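Local coordinates for cytochrome c-552/4 domain-containing protein (Ignicoccus hospitalis KIN4/I, PDB 4QO5) that binds eight heme c groups in a single membrane-associated chain and probably moves electrons between them, at residues Glu117-Lys126 / Glu303-Arg311; Ile228-Gly236 / Thr283-Leu291. One frame throughout, in Å; residues are numbered along the deposited sequence.

Contact 1 (Glu117-Lys126 / Glu303-Arg311); sequences EVEQYSKSSK and ERTHNVDTR. With HEC (heme c), chain F.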
loop_
_atom_site.group_PDB
_atom_site.type_symbol
_atom_site.label_atom_id
_atom_site.label_comp_id
_atom_site.label_asym_id
_atom_site.label_seq_id
_atom_site.Cartn_x
_atom_site.Cartn_y
_atom_site.Cartn_z
ATOM N N GLU A 117 1.477 -17.895 28.822
ATOM C CA GLU A 117 1.683 -16.929 27.765
ATOM C C GLU A 117 2.715 -15.883 28.169
ATOM O O GLU A 117 3.596 -15.521 27.387
ATOM C CB GLU A 117 0.357 -16.266 27.374
ATOM C CG GLU A 117 -0.619 -17.207 26.674
ATOM C CD GLU A 117 -1.261 -18.245 27.597
ATOM O OE1 GLU A 117 -1.199 -18.091 28.835
ATOM O OE2 GLU A 117 -1.817 -19.244 27.080
ATOM N N VAL A 118 2.611 -15.406 29.402
ATOM C CA VAL A 118 3.547 -14.401 29.876
ATOM C C VAL A 118 4.961 -14.979 30.052
ATOM O O VAL A 118 5.955 -14.326 29.686
ATOM C CB VAL A 118 3.015 -13.726 31.151
ATOM C CG1 VAL A 118 3.988 -12.659 31.647
ATOM C CG2 VAL A 118 1.645 -13.085 30.862
ATOM N N GLU A 119 5.052 -16.196 30.589
ATOM C CA GLU A 119 6.337 -16.896 30.667
ATOM C C GLU A 119 7.003 -17.000 29.293
ATOM O O GLU A 119 8.206 -16.746 29.152
ATOM C CB GLU A 119 6.182 -18.301 31.271
ATOM C CG GLU A 119 5.760 -18.331 32.731
ATOM C CD GLU A 119 6.870 -17.945 33.694
ATOM O OE1 GLU A 119 8.030 -17.797 33.253
ATOM O OE2 GLU A 119 6.575 -17.793 34.902
ATOM N N GLN A 120 6.222 -17.370 28.283
ATOM C CA GLN A 120 6.748 -17.463 26.927
ATOM C C GLN A 120 7.190 -16.116 26.385
ATOM O O GLN A 120 8.317 -15.971 25.894
ATOM C CB GLN A 120 5.715 -18.091 26.003
ATOM C CG GLN A 120 5.539 -19.578 26.262
ATOM C CD GLN A 120 4.417 -20.168 25.439
ATOM O OE1 GLN A 120 3.766 -19.458 24.654
ATOM N NE2 GLN A 120 4.158 -21.453 25.627
ATOM N N TYR A 121 6.311 -15.121 26.503
ATOM C CA TYR A 121 6.607 -13.803 25.993
ATOM C C TYR A 121 7.848 -13.197 26.609
ATOM O O TYR A 121 8.654 -12.577 25.913
ATOM C CB TYR A 121 5.413 -12.875 26.190
ATOM C CG TYR A 121 5.525 -11.624 25.366
ATOM C CD1 TYR A 121 5.311 -11.663 24.004
ATOM C CD2 TYR A 121 5.876 -10.411 25.946
ATOM C CE1 TYR A 121 5.416 -10.538 23.246
ATOM C CE2 TYR A 121 5.988 -9.271 25.188
ATOM C CZ TYR A 121 5.761 -9.348 23.834
ATOM O OH TYR A 121 5.856 -8.231 23.043
ATOM N N SER A 122 8.003 -13.376 27.922
ATOM C CA SER A 122 9.062 -12.706 28.669
ATOM C C SER A 122 10.461 -13.164 28.263
ATOM O O SER A 122 11.431 -12.444 28.476
ATOM C CB SER A 122 8.853 -12.903 30.168
ATOM O OG SER A 122 9.096 -14.251 30.517
ATOM N N LYS A 123 10.556 -14.353 27.670
ATOM C CA LYS A 123 11.819 -14.869 27.133
ATOM C C LYS A 123 12.119 -14.378 25.716
ATOM O O LYS A 123 13.232 -14.540 25.219
ATOM C CB LYS A 123 11.785 -16.399 27.094
ATOM C CG LYS A 123 11.824 -17.079 28.449
ATOM C CD LYS A 123 11.429 -18.538 28.284
ATOM C CE LYS A 123 12.363 -19.475 29.024
ATOM N NZ LYS A 123 12.357 -20.835 28.396
ATOM N N SER A 124 11.123 -13.799 25.063
ATOM C CA SER A 124 11.220 -13.498 23.638
ATOM C C SER A 124 11.966 -12.198 23.343
ATOM O O SER A 124 12.040 -11.296 24.179
ATOM C CB SER A 124 9.825 -13.449 23.008
ATOM O OG SER A 124 9.139 -12.256 23.371
ATOM N N SER A 125 12.503 -12.108 22.135
ATOM C CA SER A 125 13.125 -10.879 21.648
ATOM C C SER A 125 12.164 -9.695 21.686
ATOM O O SER A 125 12.593 -8.565 21.915
ATOM C CB SER A 125 13.617 -11.070 20.209
ATOM O OG SER A 125 14.439 -12.215 20.110
ATOM N N LYS A 126 10.871 -9.953 21.457
ATOM C CA LYS A 126 9.866 -8.884 21.498
ATOM C C LYS A 126 9.831 -8.212 22.864
ATOM O O LYS A 126 9.787 -6.990 22.952
ATOM C CB LYS A 126 8.477 -9.427 21.162
ATOM C CG LYS A 126 8.259 -9.707 19.654
ATOM C CD LYS A 126 6.886 -10.325 19.424
ATOM C CE LYS A 126 6.541 -10.395 17.946
ATOM N NZ LYS A 126 6.155 -9.017 17.571
ATOM N N GLU A 303 2.313 -26.398 18.246
ATOM C CA GLU A 303 1.927 -25.853 19.546
ATOM C C GLU A 303 1.944 -24.327 19.518
ATOM O O GLU A 303 2.829 -23.704 18.916
ATOM C CB GLU A 303 2.869 -26.376 20.644
ATOM C CG GLU A 303 2.808 -27.881 20.837
ATOM C CD GLU A 303 1.567 -28.347 21.604
ATOM O OE1 GLU A 303 0.833 -27.497 22.159
ATOM O OE2 GLU A 303 1.333 -29.577 21.660
ATOM N N ARG A 304 0.970 -23.713 20.177
ATOM C CA ARG A 304 0.945 -22.258 20.268
ATOM C C ARG A 304 2.224 -21.741 20.917
ATOM O O ARG A 304 2.767 -22.368 21.858
ATOM C CB ARG A 304 -0.252 -21.792 21.080
ATOM C CG ARG A 304 -0.507 -20.281 20.987
ATOM C CD ARG A 304 -1.604 -19.873 21.932
ATOM N NE ARG A 304 -2.894 -20.449 21.563
ATOM C CZ ARG A 304 -3.566 -21.331 22.295
ATOM N NH1 ARG A 304 -3.054 -21.797 23.434
ATOM N NH2 ARG A 304 -4.749 -21.761 21.868
ATOM N N THR A 305 2.727 -20.620 20.413
ATOM C CA THR A 305 3.831 -19.949 21.099
ATOM C C THR A 305 3.669 -18.431 21.164
ATOM O O THR A 305 3.291 -17.801 20.175
ATOM C CB THR A 305 5.196 -20.278 20.459
ATOM O OG1 THR A 305 6.242 -19.693 21.243
ATOM C CG2 THR A 305 5.284 -19.751 19.031
ATOM N N HIS A 306 3.970 -17.858 22.332
ATOM C CA HIS A 306 4.064 -16.402 22.468
ATOM C C HIS A 306 5.510 -15.959 22.475
ATOM O O HIS A 306 5.833 -14.829 22.807
ATOM C CB HIS A 306 3.337 -15.895 23.708
ATOM C CG HIS A 306 1.890 -15.626 23.465
ATOM N ND1 HIS A 306 0.942 -16.628 23.439
ATOM C CD2 HIS A 306 1.234 -14.477 23.185
ATOM C CE1 HIS A 306 -0.240 -16.105 23.185
ATOM N NE2 HIS A 306 -0.090 -14.805 23.035
ATOM N N ASN A 307 6.390 -16.885 22.128
ATOM C CA ASN A 307 7.777 -16.523 21.875
ATOM C C ASN A 307 8.020 -16.842 20.424
ATOM O O ASN A 307 8.349 -17.986 20.089
ATOM C CB ASN A 307 8.708 -17.363 22.737
ATOM C CG ASN A 307 10.172 -16.984 22.550
ATOM O OD1 ASN A 307 10.521 -16.233 21.636
ATOM N ND2 ASN A 307 11.026 -17.511 23.398
ATOM N N VAL A 308 7.858 -15.841 19.561
ATOM C CA VAL A 308 7.923 -16.101 18.121
ATOM C C VAL A 308 9.289 -16.602 17.652
ATOM O O VAL A 308 9.373 -17.276 16.626
ATOM C CB VAL A 308 7.497 -14.886 17.286
ATOM C CG1 VAL A 308 6.075 -14.493 17.643
ATOM C CG2 VAL A 308 8.434 -13.732 17.527
ATOM N N ASP A 309 10.347 -16.274 18.396
ATOM C CA ASP A 309 11.704 -16.717 18.063
ATOM C C ASP A 309 11.795 -18.235 17.879
ATOM O O ASP A 309 12.587 -18.729 17.067
ATOM C CB ASP A 309 12.700 -16.344 19.179
ATOM C CG ASP A 309 12.624 -14.879 19.588
ATOM O OD1 ASP A 309 13.155 -14.554 20.674
ATOM O OD2 ASP A 309 12.036 -14.066 18.841
ATOM N N THR A 310 11.002 -18.973 18.655
ATOM C CA THR A 310 11.126 -20.424 18.714
ATOM C C THR A 310 10.812 -21.124 17.394
ATOM O O THR A 310 11.123 -22.298 17.226
ATOM C CB THR A 310 10.253 -21.047 19.820
ATOM O OG1 THR A 310 8.869 -20.860 19.508
ATOM C CG2 THR A 310 10.563 -20.409 21.150
ATOM N N ARG A 311 10.194 -20.401 16.471
ATOM C CA ARG A 311 9.840 -20.964 15.175
ATOM C C ARG A 311 10.823 -20.619 14.060
ATOM O O ARG A 311 10.774 -21.214 12.983
ATOM C CB ARG A 311 8.435 -20.532 14.785
ATOM C CG ARG A 311 7.406 -21.053 15.746
ATOM C CD ARG A 311 6.147 -21.353 15.035
ATOM N NE ARG A 311 5.128 -21.859 15.930
ATOM C CZ ARG A 311 3.859 -21.960 15.580
ATOM N NH1 ARG A 311 3.493 -21.592 14.355
ATOM N NH2 ARG A 311 2.959 -22.406 16.445
HETATM FE FE HEC F . -1.446 -13.158 22.752
HETATM C CHA HEC F . -3.796 -15.482 21.724
HETATM C CHB HEC F . -2.450 -13.483 25.983
HETATM C CHC HEC F . 0.965 -10.873 23.759
HETATM C CHD HEC F . -0.382 -12.818 19.543
HETATM N NA HEC F . -2.855 -14.235 23.606
HETATM C C1A HEC F . -3.687 -15.189 23.066
HETATM C C2A HEC F . -4.463 -15.795 24.112
HETATM C C3A HEC F . -4.073 -15.255 25.265
HETATM C C4A HEC F . -3.045 -14.267 25.000
HETATM C CMA HEC F . -4.623 -15.604 26.654
HETATM C CAA HEC F . -5.535 -16.889 23.927
HETATM C CBA HEC F . -4.861 -18.223 23.575
HETATM C CGA HEC F . -4.105 -18.726 24.781
HETATM O O1A HEC F . -4.759 -19.194 25.747
HETATM O O2A HEC F . -2.854 -18.657 24.774
HETATM N NB HEC F . -0.925 -12.336 24.493
HETATM C C1B HEC F . -1.371 -12.665 25.751
HETATM C C2B HEC F . -0.534 -11.981 26.721
HETATM C C3B HEC F . 0.424 -11.343 26.014
HETATM C C4B HEC F . 0.162 -11.510 24.646
HETATM C CMB HEC F . -0.665 -12.189 28.250
HETATM C CAB HEC F . 1.723 -10.537 26.232
HETATM C CBB HEC F . 2.597 -11.192 27.360
HETATM N NC HEC F . -0.004 -12.096 21.936
HETATM C C1C HEC F . 0.862 -11.148 22.416
HETATM C C2C HEC F . 1.406 -10.355 21.341
HETATM C C3C HEC F . 1.198 -11.140 20.273
HETATM C C4C HEC F . 0.178 -12.079 20.558
HETATM C CMC HEC F . 2.652 -9.465 21.582
HETATM C CAC HEC F . 1.638 -11.119 18.810
HETATM C CBC HEC F . 3.148 -10.820 18.576
HETATM N ND HEC F . -2.002 -13.988 20.929
HETATM C C1D HEC F . -1.387 -13.721 19.721
HETATM C C2D HEC F . -1.954 -14.547 18.700
HETATM C C3D HEC F . -3.042 -15.356 19.383
HETATM C C4D HEC F . -2.971 -14.965 20.774
HETATM C CMD HEC F . -1.574 -14.568 17.203
HETATM C CAD HEC F . -3.938 -16.445 18.774
HETATM C CBD HEC F . -3.135 -17.727 19.051
HETATM C CGD HEC F . -3.612 -18.923 18.277
HETATM O O1D HEC F . -3.485 -20.061 18.808
HETATM O O2D HEC F . -4.104 -18.762 17.133
HETATM O O HOH W 1 -0.535 -21.363 24.872
HETATM O O HOH W 2 1.060 -19.354 24.026
HETATM O O HOH W 3 1.863 -23.064 24.246
HETATM O O HOH W 4 13.659 -16.192 22.728
HETATM O O HOH W 5 10.166 -12.534 19.982
#
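Gln120 and His306 show how a helix can steady an axial heme ligand without touching the iron. With CG anti to the carbonyl carbon (chi1 -72°) and the rest of the chain extended, the glutamine side chain reaches across to the loop, and OE1 accepts from His306 N, 2.8 Å away with an N-H...O angle of 159°. A water bridges the same OE1 to the imidazole, accepting from His306 ND1 at 2.8 Å in the ring plane. Over one ring face lies Glu117 CB, a CH-pi contact 4.2 Å from the His306 centroid. The water and Glu117 CB probably limit rotation of the ring whose NE2 binds iron, opposite His219, while the direct bond holds its backbone.

Packing is tight on the heme side. Tyr121 presents its edge to the loop, CD1 3.4 Å from His306 O; the heme covers one face of its ring and Ser124 OG the other, while its hydroxyl bonds to Val203 O. The Lys126 chain crosses Val308 at about a right angle, CE 3.9 Å from CG2, and carries NZ to the iron of a second heme, opposite His239.

The other side is looser and wetter. Gln120 NE2 meets Arg304 O only through a water, and Lys123, exposed, turns its end away from the loop after its CB brushes the Asn307 amide. At the far, polar end Asp309 OD1 takes two bonds from Ser125, from N on the syn side at 2.9 Å and from OG above the carboxylate plane at 2.7 Å, while a water links OD2 to Lys126 N.

The contact lays the end of helix 115-122 against the loop joining strands 300-302 and 314-315, backed through Thr305 by Met289, just past helix 284-288.

Contact 2 (Ile228-Gly236 / Thr283-Leu291); sequences IARSPYTCG and TCATCHMSL. With HEC (heme c), chain H.
One water is gripped by three backbone groups: it donates to Ala229 O (2.8 Å) and Ser231 O, and accepts from Ala285 N at the start of helix 284-288. Beside it, Thr283 OG1 donates to Arg230 O at 2.7 Å. Its hydroxyl sits between the backbone N and the carbonyl carbon (chi1 63°), which turns it to that carbonyl. A valine in its place would probably leave Arg230 O without this donor and weaken the tie between the helix start and the turn.

Carbon contacts fill in around these bonds. Ala285 CB nestles against Arg230 CG at 3.9 Å; farther out, Arg230 NE and Ser290 OG both bond to one propionate oxygen of the heme ligated by His306. Pro232 lies against Cys284 SG, and Cys235 SG approaches Cys284 SG to 3.4 Å. The two sulfurs form no disulfide, since each is linked to a different heme.

Cys284, Cys287 and His288 make up the CxxCH signature of c-type cytochromes: two thioether links, stretched in the model, and an axial histidine on one short helix, with Met486 as the second ligand of the iron. Cys235 opens the preceding CxxCH motif, so two heme attachment sites lie side by side.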
loop_
_atom_site.group_PDB
_atom_site.type_symbol
_atom_site.label_atom_id
_atom_site.label_comp_id
_atom_site.label_asym_id
_atom_site.label_seq_id
_atom_site.Cartn_x
_atom_site.Cartn_y
_atom_site.Cartn_z
ATOM N N ILE A 228 -8.761 -10.732 15.722
ATOM C CA ILE A 228 -7.857 -9.661 15.330
ATOM C C ILE A 228 -6.388 -10.097 15.357
ATOM O O ILE A 228 -5.620 -9.782 14.441
ATOM C CB ILE A 228 -8.071 -8.380 16.178
ATOM C CG1 ILE A 228 -9.437 -7.765 15.851
ATOM C CG2 ILE A 228 -6.956 -7.376 15.900
ATOM C CD1 ILE A 228 -9.750 -6.458 16.600
ATOM N N ALA A 229 -6.002 -10.858 16.385
ATOM C CA ALA A 229 -4.620 -11.308 16.523
ATOM C C ALA A 229 -4.227 -12.190 15.341
ATOM O O ALA A 229 -3.067 -12.220 14.940
ATOM C CB ALA A 229 -4.432 -12.070 17.840
ATOM N N ARG A 230 -5.195 -12.906 14.787
ATOM C CA ARG A 230 -4.917 -13.776 13.651
ATOM C C ARG A 230 -5.102 -13.135 12.285
ATOM O O ARG A 230 -5.017 -13.821 11.267
ATOM C CB ARG A 230 -5.823 -14.981 13.737
ATOM C CG ARG A 230 -5.476 -15.905 14.864
ATOM C CD ARG A 230 -6.639 -16.800 15.210
ATOM N NE ARG A 230 -6.208 -17.919 16.016
ATOM C CZ ARG A 230 -7.023 -18.882 16.399
ATOM N NH1 ARG A 230 -8.297 -18.748 16.117
ATOM N NH2 ARG A 230 -6.583 -19.918 17.139
ATOM N N SER A 231 -5.384 -11.840 12.267
ATOM C CA SER A 231 -5.544 -11.119 11.003
ATOM C C SER A 231 -4.169 -10.632 10.561
ATOM O O SER A 231 -3.268 -10.499 11.377
ATOM C CB SER A 231 -6.478 -9.901 11.191
ATOM O OG SER A 231 -5.845 -8.882 11.958
ATOM N N PRO A 232 -4.008 -10.321 9.280
ATOM C CA PRO A 232 -2.733 -9.717 8.864
ATOM C C PRO A 232 -2.628 -8.248 9.271
ATOM O O PRO A 232 -1.526 -7.724 9.432
ATOM C CB PRO A 232 -2.801 -9.815 7.334
ATOM C CG PRO A 232 -4.294 -9.733 7.041
ATOM C CD PRO A 232 -4.938 -10.518 8.149
ATOM N N TYR A 233 -3.772 -7.592 9.423
ATOM C CA TYR A 233 -3.812 -6.152 9.647
ATOM C C TYR A 233 -3.110 -5.789 10.933
ATOM O O TYR A 233 -2.386 -4.805 11.008
ATOM C CB TYR A 233 -5.251 -5.683 9.736
ATOM C CG TYR A 233 -6.003 -5.880 8.448
ATOM C CD1 TYR A 233 -5.683 -5.136 7.331
ATOM C CD2 TYR A 233 -7.035 -6.811 8.360
ATOM C CE1 TYR A 233 -6.375 -5.304 6.144
ATOM C CE2 TYR A 233 -7.738 -6.982 7.172
ATOM C CZ TYR A 233 -7.401 -6.224 6.078
ATOM O OH TYR A 233 -8.085 -6.397 4.894
ATOM N N THR A 234 -3.294 -6.630 11.935
ATOM C CA THR A 234 -2.751 -6.312 13.237
ATOM C C THR A 234 -1.207 -6.311 13.266
ATOM O O THR A 234 -0.603 -5.453 13.895
ATOM C CB THR A 234 -3.351 -7.210 14.324
ATOM O OG1 THR A 234 -3.161 -6.561 15.573
ATOM C CG2 THR A 234 -2.710 -8.614 14.351
ATOM N N CYS A 235 -0.577 -7.250 12.561
ATOM C CA CYS A 235 0.883 -7.288 12.488
ATOM C C CYS A 235 1.398 -6.190 11.594
ATOM O O CYS A 235 2.541 -5.741 11.730
ATOM C CB CYS A 235 1.396 -8.642 11.956
ATOM S SG CYS A 235 0.523 -10.077 12.555
ATOM N N GLY A 236 0.556 -5.782 10.646
ATOM C CA GLY A 236 0.840 -4.658 9.773
ATOM C C GLY A 236 0.933 -3.310 10.475
ATOM O O GLY A 236 1.280 -2.317 9.836
ATOM N N THR A 283 -2.527 -16.931 7.638
ATOM C CA THR A 283 -2.119 -15.585 8.005
ATOM C C THR A 283 -0.829 -15.630 8.811
ATOM O O THR A 283 -0.282 -16.709 9.067
ATOM C CB THR A 283 -3.166 -14.896 8.899
ATOM O OG1 THR A 283 -3.298 -15.618 10.137
ATOM C CG2 THR A 283 -4.513 -14.818 8.196
ATOM N N CYS A 284 -0.367 -14.458 9.238
ATOM C CA CYS A 284 0.849 -14.370 10.050
ATOM C C CYS A 284 0.798 -15.331 11.223
ATOM O O CYS A 284 1.736 -16.092 11.445
ATOM C CB CYS A 284 1.023 -12.970 10.612
ATOM S SG CYS A 284 0.369 -11.662 9.583
ATOM N N ALA A 285 -0.295 -15.300 11.976
ATOM C CA ALA A 285 -0.404 -16.154 13.169
ATOM C C ALA A 285 -0.319 -17.640 12.814
ATOM O O ALA A 285 0.289 -18.420 13.544
ATOM C CB ALA A 285 -1.686 -15.875 13.916
ATOM N N THR A 286 -0.926 -18.029 11.692
ATOM C CA THR A 286 -0.927 -19.438 11.273
ATOM C C THR A 286 0.474 -20.013 11.262
ATOM O O THR A 286 0.726 -21.095 11.804
ATOM C CB THR A 286 -1.521 -19.629 9.844
ATOM O OG1 THR A 286 -2.827 -19.029 9.763
ATOM C CG2 THR A 286 -1.606 -21.115 9.516
ATOM N N CYS A 287 1.409 -19.263 10.696
ATOM C CA CYS A 287 2.748 -19.796 10.531
ATOM C C CYS A 287 3.681 -19.456 11.681
ATOM O O CYS A 287 4.691 -20.127 11.870
ATOM C CB CYS A 287 3.335 -19.316 9.220
ATOM S SG CYS A 287 2.356 -19.937 7.819
ATOM N N HIS A 288 3.331 -18.425 12.444
ATOM C CA HIS A 288 4.242 -17.886 13.451
ATOM C C HIS A 288 3.915 -18.116 14.906
ATOM O O HIS A 288 4.821 -18.049 15.732
ATOM C CB HIS A 288 4.432 -16.388 13.226
ATOM C CG HIS A 288 5.300 -16.100 12.058
ATOM N ND1 HIS A 288 6.648 -16.382 12.059
ATOM C CD2 HIS A 288 5.006 -15.647 10.816
ATOM C CE1 HIS A 288 7.159 -16.078 10.882
ATOM N NE2 HIS A 288 6.187 -15.604 10.125
ATOM N N MET A 289 2.653 -18.397 15.230
ATOM C CA MET A 289 2.232 -18.370 16.632
ATOM C C MET A 289 1.160 -19.374 17.017
ATOM O O MET A 289 1.140 -19.862 18.146
ATOM C CB MET A 289 1.714 -16.961 17.012
ATOM C CG MET A 289 2.781 -15.875 16.921
ATOM S SD MET A 289 2.277 -14.293 17.614
ATOM C CE MET A 289 2.464 -14.609 19.384
ATOM N N SER A 290 0.263 -19.680 16.094
ATOM C CA SER A 290 -0.996 -20.351 16.454
ATOM C C SER A 290 -0.859 -21.810 16.894
ATOM O O SER A 290 0.008 -22.526 16.421
ATOM C CB SER A 290 -1.949 -20.314 15.262
ATOM O OG SER A 290 -2.352 -18.983 14.990
ATOM N N LEU A 291 -1.765 -22.243 17.766
ATOM C CA LEU A 291 -2.013 -23.666 17.966
ATOM C C LEU A 291 -2.744 -24.183 16.728
ATOM O O LEU A 291 -3.795 -23.661 16.358
ATOM C CB LEU A 291 -2.890 -23.879 19.193
ATOM C CG LEU A 291 -3.515 -25.261 19.398
ATOM C CD1 LEU A 291 -2.438 -26.364 19.532
ATOM C CD2 LEU A 291 -4.413 -25.237 20.640
HETATM FE FE HEC H . 6.441 -14.811 8.165
HETATM C CHA HEC H . 9.880 -14.949 8.341
HETATM C CHB HEC H . 6.405 -12.001 10.115
HETATM C CHC HEC H . 3.205 -14.308 7.329
HETATM C CHD HEC H . 6.294 -17.973 7.063
HETATM N NA HEC H . 7.860 -13.714 9.062
HETATM C C1A HEC H . 9.233 -13.880 8.943
HETATM C C2A HEC H . 9.879 -12.743 9.549
HETATM C C3A HEC H . 8.930 -11.914 10.018
HETATM C C4A HEC H . 7.637 -12.511 9.741
HETATM C CMA HEC H . 9.120 -10.566 10.756
HETATM C CAA HEC H . 11.411 -12.547 9.589
HETATM C CBA HEC H . 11.916 -12.805 11.015
HETATM C CGA HEC H . 13.418 -12.836 10.898
HETATM O O1A HEC H . 14.047 -11.747 10.901
HETATM O O2A HEC H . 13.976 -13.956 10.754
HETATM N NB HEC H . 5.076 -13.462 8.698
HETATM C C1B HEC H . 5.294 -12.300 9.407
HETATM C C2B HEC H . 4.216 -11.408 9.165
HETATM C C3B HEC H . 3.387 -12.069 8.344
HETATM C C4B HEC H . 3.886 -13.369 8.070
HETATM C CMB HEC H . 4.168 -9.992 9.812
HETATM C CAB HEC H . 2.094 -11.743 7.621
HETATM C CBB HEC H . 2.010 -10.283 7.165
HETATM N NC HEC H . 5.000 -15.911 7.484
HETATM C C1C HEC H . 3.732 -15.543 7.075
HETATM C C2C HEC H . 3.016 -16.713 6.611
HETATM C C3C HEC H . 4.001 -17.573 6.285
HETATM C C4C HEC H . 5.182 -17.177 6.978
HETATM C CMC HEC H . 1.702 -16.503 5.829
HETATM C CAC HEC H . 4.028 -18.978 5.642
HETATM C CBC HEC H . 2.941 -19.315 4.611
HETATM N ND HEC H . 7.867 -16.239 7.775
HETATM C C1D HEC H . 7.558 -17.492 7.272
HETATM C C2D HEC H . 8.766 -18.224 7.043
HETATM C C3D HEC H . 9.885 -17.273 7.412
HETATM C C4D HEC H . 9.236 -16.061 7.875
HETATM C CMD HEC H . 8.882 -19.657 6.479
HETATM C CAD HEC H . 11.394 -17.545 7.405
HETATM C CBD HEC H . 11.643 -18.202 8.780
HETATM C CGD HEC H . 13.056 -17.937 9.222
HETATM O O1D HEC H . 13.637 -16.925 8.766
HETATM O O2D HEC H . 13.614 -18.732 10.028
HETATM O O HOH W 6 -1.972 -12.795 12.477
#

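Along the chain the segments come in the order 117-126, 228-236, 283-291, 303-311, so contact 2 is nested inside the loop that contact 1 closes. Contact 1 rests on helix 115-122 and the loop between strands 300-302 and 314-315, contact 2 on helices 226-229, 232-235 and 284-288. Their centres lie 14 Å apart, and Arg311 NH2 probably bonds to Ser290 O at 3.0 Å. Two hemes are common to both: the one ligated by His306, its propionates held from both contacts, and the one taking Lys126 as axial ligand and Cys235 as thioether. Contact 2 alone anchors a third. These nested contacts lie near the centre of the fold, where the three hemes meet, consistent with electron transfer between them.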